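Local coordinates for protein octopine dehydrogenase (Pecten maximus, PDB 3C7A) that catalyses the NADH-dependent reductive condensation of L-arginine with pyruvate to form D-octopine, at residues S209-G221 and P232-L246. Residues are numbered along the deposited sequence; the frame is centred on the assembly and turned at random.
Sequences SFVHPAILFGRWG and PLFYQGIDQATADML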
ATOM      1  N   SER A 209       1.535  -3.839   9.658  1.00 15.42           N
ATOM      2  CA  SER A 209       1.045  -5.007   8.905  1.00 15.45           C
ATOM      3  C   SER A 209       0.375  -6.094   9.762  1.00 15.45           C
ATOM      4  O   SER A 209      -0.340  -6.954   9.236  1.00 15.34           O
ATOM      5  CB  SER A 209       2.181  -5.622   8.078  1.00 15.48           C
ATOM      6  OG  SER A 209       2.638  -4.728   7.074  1.00 15.58           O
ATOM      7  N   PHE A 210       0.604  -6.036  11.073  1.00 15.46           N
ATOM      8  CA  PHE A 210       0.111  -7.035  12.030  1.00 15.55           C
ATOM      9  C   PHE A 210      -1.358  -6.882  12.459  1.00 15.66           C
ATOM     10  O   PHE A 210      -1.907  -7.782  13.100  1.00 15.59           O
ATOM     11  CB  PHE A 210       1.010  -7.052  13.280  1.00 15.51           C
ATOM     12  CG  PHE A 210       1.099  -5.720  13.994  1.00 15.56           C
ATOM     13  CD1 PHE A 210       0.127  -5.338  14.919  1.00 15.53           C
ATOM     14  CD2 PHE A 210       2.161  -4.851  13.745  1.00 15.50           C
ATOM     15  CE1 PHE A 210       0.206  -4.109  15.578  1.00 15.68           C
ATOM     16  CE2 PHE A 210       2.250  -3.619  14.400  1.00 15.58           C
ATOM     17  CZ  PHE A 210       1.272  -3.248  15.319  1.00 15.55           C
ATOM     18  N   VAL A 211      -1.985  -5.757  12.106  1.00 15.81           N
ATOM     19  CA  VAL A 211      -3.308  -5.380  12.643  1.00 15.95           C
ATOM     20  C   VAL A 211      -4.455  -6.357  12.317  1.00 16.15           C
ATOM     21  O   VAL A 211      -5.106  -6.872  13.230  1.00 16.01           O
ATOM     22  CB  VAL A 211      -3.699  -3.914  12.262  1.00 15.98           C
ATOM     23  CG1 VAL A 211      -5.147  -3.603  12.649  1.00 15.85           C
ATOM     24  CG2 VAL A 211      -2.761  -2.914  12.926  1.00 15.88           C
ATOM     25  N   HIS A 212      -4.698  -6.606  11.031  1.00 16.39           N
ATOM     26  CA  HIS A 212      -5.804  -7.481  10.614  1.00 16.72           C
ATOM     27  C   HIS A 212      -5.625  -8.972  10.944  1.00 16.96           C
ATOM     28  O   HIS A 212      -6.587  -9.618  11.371  1.00 17.02           O
ATOM     29  CB  HIS A 212      -6.164  -7.280   9.133  1.00 16.71           C
ATOM     30  CG  HIS A 212      -6.873  -5.990   8.853  1.00 16.71           C
ATOM     31  ND1 HIS A 212      -6.617  -5.227   7.733  1.00 17.02           N
ATOM     32  CD2 HIS A 212      -7.822  -5.322   9.552  1.00 16.69           C
ATOM     33  CE1 HIS A 212      -7.381  -4.150   7.751  1.00 17.11           C
ATOM     34  NE2 HIS A 212      -8.122  -4.184   8.845  1.00 16.74           N
ATOM     35  N   PRO A 213      -4.408  -9.530  10.737  1.00 17.19           N
ATOM     36  CA  PRO A 213      -4.154 -10.911  11.178  1.00 17.39           C
ATOM     37  C   PRO A 213      -4.359 -11.148  12.682  1.00 17.61           C
ATOM     38  O   PRO A 213      -4.760 -12.247  13.076  1.00 17.55           O
ATOM     39  CB  PRO A 213      -2.685 -11.135  10.798  1.00 17.40           C
ATOM     40  CG  PRO A 213      -2.436 -10.177   9.688  1.00 17.35           C
ATOM     41  CD  PRO A 213      -3.227  -8.962  10.059  1.00 17.18           C
ATOM     42  N   ALA A 214      -4.094 -10.130  13.502  1.00 17.92           N
ATOM     43  CA  ALA A 214      -4.259 -10.227  14.959  1.00 18.26           C
ATOM     44  C   ALA A 214      -5.726 -10.267  15.403  1.00 18.53           C
ATOM     45  O   ALA A 214      -6.065 -10.945  16.376  1.00 18.53           O
ATOM     46  CB  ALA A 214      -3.521  -9.088  15.662  1.00 18.25           C
ATOM     47  N   ILE A 215      -6.582  -9.535  14.691  1.00 18.87           N
ATOM     48  CA  ILE A 215      -8.022  -9.489  14.981  1.00 19.22           C
ATOM     49  C   ILE A 215      -8.716 -10.812  14.620  1.00 19.47           C
ATOM     50  O   ILE A 215      -9.618 -11.264  15.338  1.00 19.45           O
ATOM     51  CB  ILE A 215      -8.704  -8.271  14.287  1.00 19.26           C
ATOM     52  CG1 ILE A 215      -8.206  -6.959  14.913  1.00 19.23           C
ATOM     53  CG2 ILE A 215     -10.234  -8.359  14.370  1.00 19.21           C
ATOM     54  CD1 ILE A 215      -8.518  -5.707  14.103  1.00 19.32           C
ATOM     55  N   LEU A 216      -8.284 -11.428  13.521  1.00 19.73           N
ATOM     56  CA  LEU A 216      -8.799 -12.733  13.097  1.00 20.00           C
ATOM     57  C   LEU A 216      -8.353 -13.870  14.027  1.00 20.30           C
ATOM     58  O   LEU A 216      -9.126 -14.794  14.299  1.00 20.18           O
ATOM     59  CB  LEU A 216      -8.400 -13.034  11.646  1.00 19.96           C
ATOM     60  CG  LEU A 216      -9.056 -12.217  10.522  1.00 19.90           C
ATOM     61  CD1 LEU A 216      -8.277 -12.365   9.222  1.00 19.88           C
ATOM     62  CD2 LEU A 216     -10.520 -12.603  10.317  1.00 19.78           C
ATOM     63  N   PHE A 217      -7.111 -13.790  14.507  1.00 20.71           N
ATOM     64  CA  PHE A 217      -6.555 -14.770  15.449  1.00 21.19           C
ATOM     65  C   PHE A 217      -7.207 -14.680  16.834  1.00 21.51           C
ATOM     66  O   PHE A 217      -7.378 -15.694  17.512  1.00 21.49           O
ATOM     67  CB  PHE A 217      -5.030 -14.608  15.560  1.00 21.18           C
ATOM     68  CG  PHE A 217      -4.373 -15.573  16.520  1.00 21.27           C
ATOM     69  CD1 PHE A 217      -4.136 -16.896  16.152  1.00 21.53           C
ATOM     70  CD2 PHE A 217      -3.980 -15.152  17.789  1.00 21.42           C
ATOM     71  CE1 PHE A 217      -3.525 -17.789  17.035  1.00 21.58           C
ATOM     72  CE2 PHE A 217      -3.368 -16.035  18.680  1.00 21.69           C
ATOM     73  CZ  PHE A 217      -3.142 -17.357  18.303  1.00 21.51           C
ATOM     74  N   GLY A 218      -7.567 -13.465  17.245  1.00 21.90           N
ATOM     75  CA  GLY A 218      -8.203 -13.235  18.542  1.00 22.53           C
ATOM     76  C   GLY A 218      -9.573 -13.876  18.703  1.00 23.03           C
ATOM     77  O   GLY A 218      -9.954 -14.266  19.809  1.00 23.04           O
ATOM     78  N   ARG A 219     -10.306 -13.993  17.595  1.00 23.46           N
ATOM     79  CA  ARG A 219     -11.677 -14.508  17.612  1.00 23.99           C
ATOM     80  C   ARG A 219     -11.792 -15.987  17.216  1.00 24.22           C
ATOM     81  O   ARG A 219     -12.580 -16.729  17.811  1.00 24.20           O
ATOM     82  CB  ARG A 219     -12.583 -13.631  16.730  1.00 24.06           C
ATOM     83  CG  ARG A 219     -14.063 -14.029  16.685  1.00 24.67           C
ATOM     84  CD  ARG A 219     -14.775 -13.789  18.015  1.00 25.78           C
ATOM     85  NE  ARG A 219     -16.171 -14.234  17.980  1.00 26.65           N
ATOM     86  CZ  ARG A 219     -16.581 -15.466  18.281  1.00 27.14           C
ATOM     87  NH1 ARG A 219     -15.710 -16.401  18.644  1.00 27.24           N
ATOM     88  NH2 ARG A 219     -17.872 -15.766  18.217  1.00 27.24           N
ATOM     89  N   TRP A 220     -11.005 -16.411  16.227  1.00 24.59           N
ATOM     90  CA  TRP A 220     -11.105 -17.775  15.685  1.00 25.00           C
ATOM     91  C   TRP A 220      -9.883 -18.657  15.975  1.00 25.41           C
ATOM     92  O   TRP A 220      -9.775 -19.768  15.444  1.00 25.40           O
ATOM     93  CB  TRP A 220     -11.380 -17.737  14.173  1.00 24.87           C
ATOM     94  CG  TRP A 220     -12.491 -16.803  13.759  1.00 24.85           C
ATOM     95  CD1 TRP A 220     -12.361 -15.640  13.053  1.00 24.73           C
ATOM     96  CD2 TRP A 220     -13.894 -16.954  14.026  1.00 24.72           C
ATOM     97  NE1 TRP A 220     -13.592 -15.059  12.863  1.00 24.70           N
ATOM     98  CE2 TRP A 220     -14.550 -15.842  13.450  1.00 24.77           C
ATOM     99  CE3 TRP A 220     -14.659 -17.918  14.698  1.00 24.82           C
ATOM    100  CZ2 TRP A 220     -15.937 -15.668  13.525  1.00 24.76           C
ATOM    101  CZ3 TRP A 220     -16.039 -17.745  14.770  1.00 24.71           C
ATOM    102  CH2 TRP A 220     -16.662 -16.627  14.186  1.00 24.80           C
ATOM    103  N   GLY A 221      -8.981 -18.167  16.825  1.00 25.89           N
ATOM    104  CA  GLY A 221      -7.716 -18.848  17.130  1.00 26.54           C
ATOM    105  C   GLY A 221      -7.828 -20.284  17.609  1.00 27.03           C
ATOM    106  O   GLY A 221      -7.105 -21.160  17.129  1.00 27.11           O
ATOM    107  N   PRO A 232     -20.566 -11.508  13.956  1.00 24.90           N
ATOM    108  CA  PRO A 232     -20.140 -10.662  15.076  1.00 24.71           C
ATOM    109  C   PRO A 232     -19.342  -9.426  14.639  1.00 24.51           C
ATOM    110  O   PRO A 232     -18.802  -9.397  13.530  1.00 24.47           O
ATOM    111  CB  PRO A 232     -19.263 -11.603  15.905  1.00 24.72           C
ATOM    112  CG  PRO A 232     -18.691 -12.551  14.915  1.00 24.77           C
ATOM    113  CD  PRO A 232     -19.685 -12.680  13.785  1.00 24.87           C
ATOM    114  N   LEU A 233     -19.319  -8.382  15.661  1.00 24.27           N
ATOM    115  CA  LEU A 233     -18.622  -7.148  15.323  1.00 24.04           C
ATOM    116  C   LEU A 233     -17.137  -7.401  15.083  1.00 23.84           C
ATOM    117  O   LEU A 233     -16.581  -8.390  15.560  1.00 23.69           O
ATOM    118  CB  LEU A 233     -18.806  -6.108  16.430  1.00 24.10           C
ATOM    119  CG  LEU A 233     -20.213  -5.529  16.589  1.00 24.12           C
ATOM    120  CD1 LEU A 233     -20.441  -5.054  18.016  1.00 24.18           C
ATOM    121  CD2 LEU A 233     -20.445  -4.398  15.599  1.00 24.10           C
ATOM    122  N   PHE A 234     -16.484  -6.401  14.308  1.00 20.00           N
ATOM    123  CA  PHE A 234     -15.138  -6.687  13.821  1.00 20.00           C
ATOM    124  C   PHE A 234     -14.089  -5.928  14.624  1.00 20.00           C
ATOM    125  O   PHE A 234     -13.620  -6.405  15.658  1.00 23.23           O
ATOM    126  CB  PHE A 234     -15.021  -6.336  12.337  1.00 20.00           C
ATOM    127  CG  PHE A 234     -13.669  -6.629  11.749  1.00 20.00           C
ATOM    128  CD1 PHE A 234     -13.312  -7.922  11.409  1.00 20.00           C
ATOM    129  CD2 PHE A 234     -12.756  -5.609  11.537  1.00 20.00           C
ATOM    130  CE1 PHE A 234     -12.071  -8.193  10.866  1.00 20.00           C
ATOM    131  CE2 PHE A 234     -11.512  -5.875  10.997  1.00 20.00           C
ATOM    132  CZ  PHE A 234     -11.169  -7.168  10.660  1.00 20.00           C
ATOM    133  N   TYR A 235     -13.874  -4.590  14.651  1.00 23.27           N
ATOM    134  CA  TYR A 235     -13.002  -3.784  15.519  1.00 23.13           C
ATOM    135  C   TYR A 235     -13.551  -3.647  16.943  1.00 23.11           C
ATOM    136  O   TYR A 235     -12.791  -3.695  17.913  1.00 23.08           O
ATOM    137  CB  TYR A 235     -12.765  -2.387  14.926  1.00 23.10           C
ATOM    138  CG  TYR A 235     -12.118  -2.358  13.554  1.00 23.03           C
ATOM    139  CD1 TYR A 235     -12.879  -2.108  12.411  1.00 23.07           C
ATOM    140  CD2 TYR A 235     -10.744  -2.559  13.400  1.00 22.84           C
ATOM    141  CE1 TYR A 235     -12.293  -2.070  11.144  1.00 23.13           C
ATOM    142  CE2 TYR A 235     -10.146  -2.525  12.137  1.00 22.93           C
ATOM    143  CZ  TYR A 235     -10.928  -2.279  11.015  1.00 23.12           C
ATOM    144  OH  TYR A 235     -10.348  -2.243   9.765  1.00 22.97           O
ATOM    145  N   GLN A 236     -14.869  -3.481  17.059  1.00 23.08           N
ATOM    146  CA  GLN A 236     -15.522  -3.276  18.358  1.00 23.11           C
ATOM    147  C   GLN A 236     -15.831  -4.582  19.108  1.00 23.05           C
ATOM    148  O   GLN A 236     -16.466  -4.558  20.168  1.00 23.06           O
ATOM    149  CB  GLN A 236     -16.794  -2.427  18.197  1.00 23.11           C
ATOM    150  CG  GLN A 236     -16.535  -0.959  17.833  1.00 23.09           C
ATOM    151  CD  GLN A 236     -17.800  -0.107  17.768  1.00 23.38           C
ATOM    152  OE1 GLN A 236     -18.911  -0.586  18.016  1.00 23.89           O
ATOM    153  NE2 GLN A 236     -17.634   1.170  17.434  1.00 23.40           N
ATOM    154  N   GLY A 237     -15.363  -5.709  18.568  1.00 22.93           N
ATOM    155  CA  GLY A 237     -15.609  -7.026  19.164  1.00 22.80           C
ATOM    156  C   GLY A 237     -14.422  -7.695  19.845  1.00 22.77           C
ATOM    157  O   GLY A 237     -14.529  -8.843  20.289  1.00 22.70           O
ATOM    158  N   ILE A 238     -13.298  -6.984  19.936  1.00 22.66           N
ATOM    159  CA  ILE A 238     -12.067  -7.519  20.539  1.00 22.61           C
ATOM    160  C   ILE A 238     -12.151  -7.673  22.066  1.00 22.57           C
ATOM    161  O   ILE A 238     -12.962  -7.013  22.720  1.00 22.58           O
ATOM    162  CB  ILE A 238     -10.819  -6.659  20.176  1.00 22.61           C
ATOM    163  CG1 ILE A 238     -11.006  -5.199  20.618  1.00 22.63           C
ATOM    164  CG2 ILE A 238     -10.511  -6.756  18.678  1.00 22.59           C
ATOM    165  CD1 ILE A 238      -9.707  -4.442  20.851  1.00 22.90           C
ATOM    166  N   ASP A 239     -11.311  -8.550  22.618  1.00 22.51           N
ATOM    167  CA  ASP A 239     -11.180  -8.709  24.074  1.00 22.48           C
ATOM    168  C   ASP A 239      -9.867  -8.105  24.599  1.00 22.40           C
ATOM    169  O   ASP A 239      -9.062  -7.593  23.816  1.00 22.40           O
ATOM    170  CB  ASP A 239     -11.337 -10.185  24.497  1.00 22.51           C
ATOM    171  CG  ASP A 239     -10.314 -11.116  23.841  1.00 22.73           C
ATOM    172  OD1 ASP A 239      -9.258 -10.648  23.364  1.00 22.85           O
ATOM    173  OD2 ASP A 239     -10.570 -12.339  23.815  1.00 22.82           O
ATOM    174  N   GLN A 240      -9.661  -8.166  25.917  1.00 22.24           N
ATOM    175  CA  GLN A 240      -8.460  -7.606  26.556  1.00 22.06           C
ATOM    176  C   GLN A 240      -7.170  -8.303  26.109  1.00 21.86           C
ATOM    177  O   GLN A 240      -6.128  -7.656  25.965  1.00 21.81           O
ATOM    178  CB  GLN A 240      -8.594  -7.629  28.088  1.00 22.14           C
ATOM    179  CG  GLN A 240      -7.432  -6.984  28.867  1.00 22.20           C
ATOM    180  CD  GLN A 240      -7.315  -5.477  28.654  1.00 22.51           C
ATOM    181  OE1 GLN A 240      -8.261  -4.724  28.892  1.00 22.35           O
ATOM    182  NE2 GLN A 240      -6.139  -5.033  28.218  1.00 22.37           N
ATOM    183  N   ALA A 241      -7.253  -9.614  25.884  1.00 21.62           N
ATOM    184  CA  ALA A 241      -6.110 -10.410  25.427  1.00 21.36           C
ATOM    185  C   ALA A 241      -5.616  -9.988  24.039  1.00 21.16           C
ATOM    186  O   ALA A 241      -4.411  -9.976  23.783  1.00 21.11           O
ATOM    187  CB  ALA A 241      -6.455 -11.894  25.446  1.00 21.38           C
ATOM    188  N   THR A 242      -6.553  -9.642  23.156  1.00 20.94           N
ATOM    189  CA  THR A 242      -6.234  -9.159  21.808  1.00 20.72           C
ATOM    190  C   THR A 242      -5.582  -7.770  21.852  1.00 20.58           C
ATOM    191  O   THR A 242      -4.691  -7.471  21.052  1.00 20.50           O
ATOM    192  CB  THR A 242      -7.490  -9.152  20.892  1.00 20.74           C
ATOM    193  OG1 THR A 242      -8.097 -10.450  20.898  1.00 20.68           O
ATOM    194  CG2 THR A 242      -7.131  -8.788  19.454  1.00 20.72           C
ATOM    195  N   ALA A 243      -6.023  -6.936  22.796  1.00 20.38           N
ATOM    196  CA  ALA A 243      -5.450  -5.601  22.997  1.00 20.27           C
ATOM    197  C   ALA A 243      -3.993  -5.649  23.477  1.00 20.18           C
ATOM    198  O   ALA A 243      -3.179  -4.811  23.083  1.00 20.13           O
ATOM    199  CB  ALA A 243      -6.308  -4.790  23.962  1.00 20.30           C
ATOM    200  N   ASP A 244      -3.678  -6.632  24.321  1.00 20.08           N
ATOM    201  CA  ASP A 244      -2.311  -6.844  24.807  1.00 20.03           C
ATOM    202  C   ASP A 244      -1.385  -7.393  23.715  1.00 19.91           C
ATOM    203  O   ASP A 244      -0.176  -7.148  23.739  1.00 19.86           O
ATOM    204  CB  ASP A 244      -2.305  -7.781  26.024  1.00 20.05           C
ATOM    205  CG  ASP A 244      -2.924  -7.147  27.267  1.00 20.31           C
ATOM    206  OD1 ASP A 244      -3.070  -5.906  27.317  1.00 20.54           O
ATOM    207  OD2 ASP A 244      -3.263  -7.900  28.205  1.00 20.40           O
ATOM    208  N   MET A 245      -1.961  -8.136  22.771  1.00 19.85           N
ATOM    209  CA  MET A 245      -1.230  -8.654  21.611  1.00 19.79           C
ATOM    210  C   MET A 245      -0.775  -7.518  20.687  1.00 19.50           C
ATOM    211  O   MET A 245       0.347  -7.540  20.172  1.00 19.39           O
ATOM    212  CB  MET A 245      -2.094  -9.665  20.845  1.00 20.05           C
ATOM    213  CG  MET A 245      -1.520 -10.139  19.508  1.00 20.78           C
ATOM    214  SD  MET A 245      -0.054 -11.175  19.662  1.00 23.19           S
ATOM    215  CE  MET A 245      -0.798 -12.770  20.000  1.00 22.44           C
ATOM    216  N   LEU A 246      -1.651  -6.532  20.493  1.00 19.16           N
ATOM    217  CA  LEU A 246      -1.357  -5.372  19.645  1.00 18.88           C
ATOM    218  C   LEU A 246      -0.237  -4.494  20.216  1.00 18.69           C
ATOM    219  O   LEU A 246       0.592  -3.973  19.463  1.00 18.64           O
ATOM    220  CB  LEU A 246      -2.627  -4.540  19.402  1.00 18.79           C
ATOM    221  CG  LEU A 246      -3.752  -5.154  18.557  1.00 18.75           C
ATOM    222  CD1 LEU A 246      -5.064  -4.408  18.772  1.00 18.48           C
ATOM    223  CD2 LEU A 246      -3.394  -5.199  17.069  1.00 18.56           C
TER
HETATM  224  O   HOH W   1      -8.610 -14.046  22.249  1.00 24.69           O
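The active-site histidine of the opine dehydrogenase helical domain, His-212, lies on helix 211-220 and meets the segment that leads into helix 240-246. His-212 NE2 donates to Tyr-235 OH at 3.1 Å, nearly straight (173°) and in the imidazole plane, which should restrain the rotation of the imidazole of this pyruvate-binding residue. His-212 CD2 meets the edge of the Phe-234 ring, 4.0 Å from CZ, with the two side chains roughly at right angles. One turn on, Ile-215 splits its branches between the same two aromatics. Ile-215 CG2, anti to the backbone N, makes a CH-pi contact over a face of Phe-234, 4.1 Å from the ring centroid; CG1, beside that N, carries Ile-215 CD1 to Tyr-235 CD2 (3.9 Å). His-308, outside the two segments, packs edge-to-face with Phe-234.

The axes of 211-220 and 240-246 approach to 9.7 Å, roughly antiparallel at 151°. Ala-214 CB and the Phe-210 ring both touch Leu-246 CD2, and Gly-218 CA lies 3.6 Å from Thr-242 OG1. Asp-239 N-caps the second helix: its OD1 accepts from both Thr-242 N and OG1, while a water bridges OD2 to Gly-218 O.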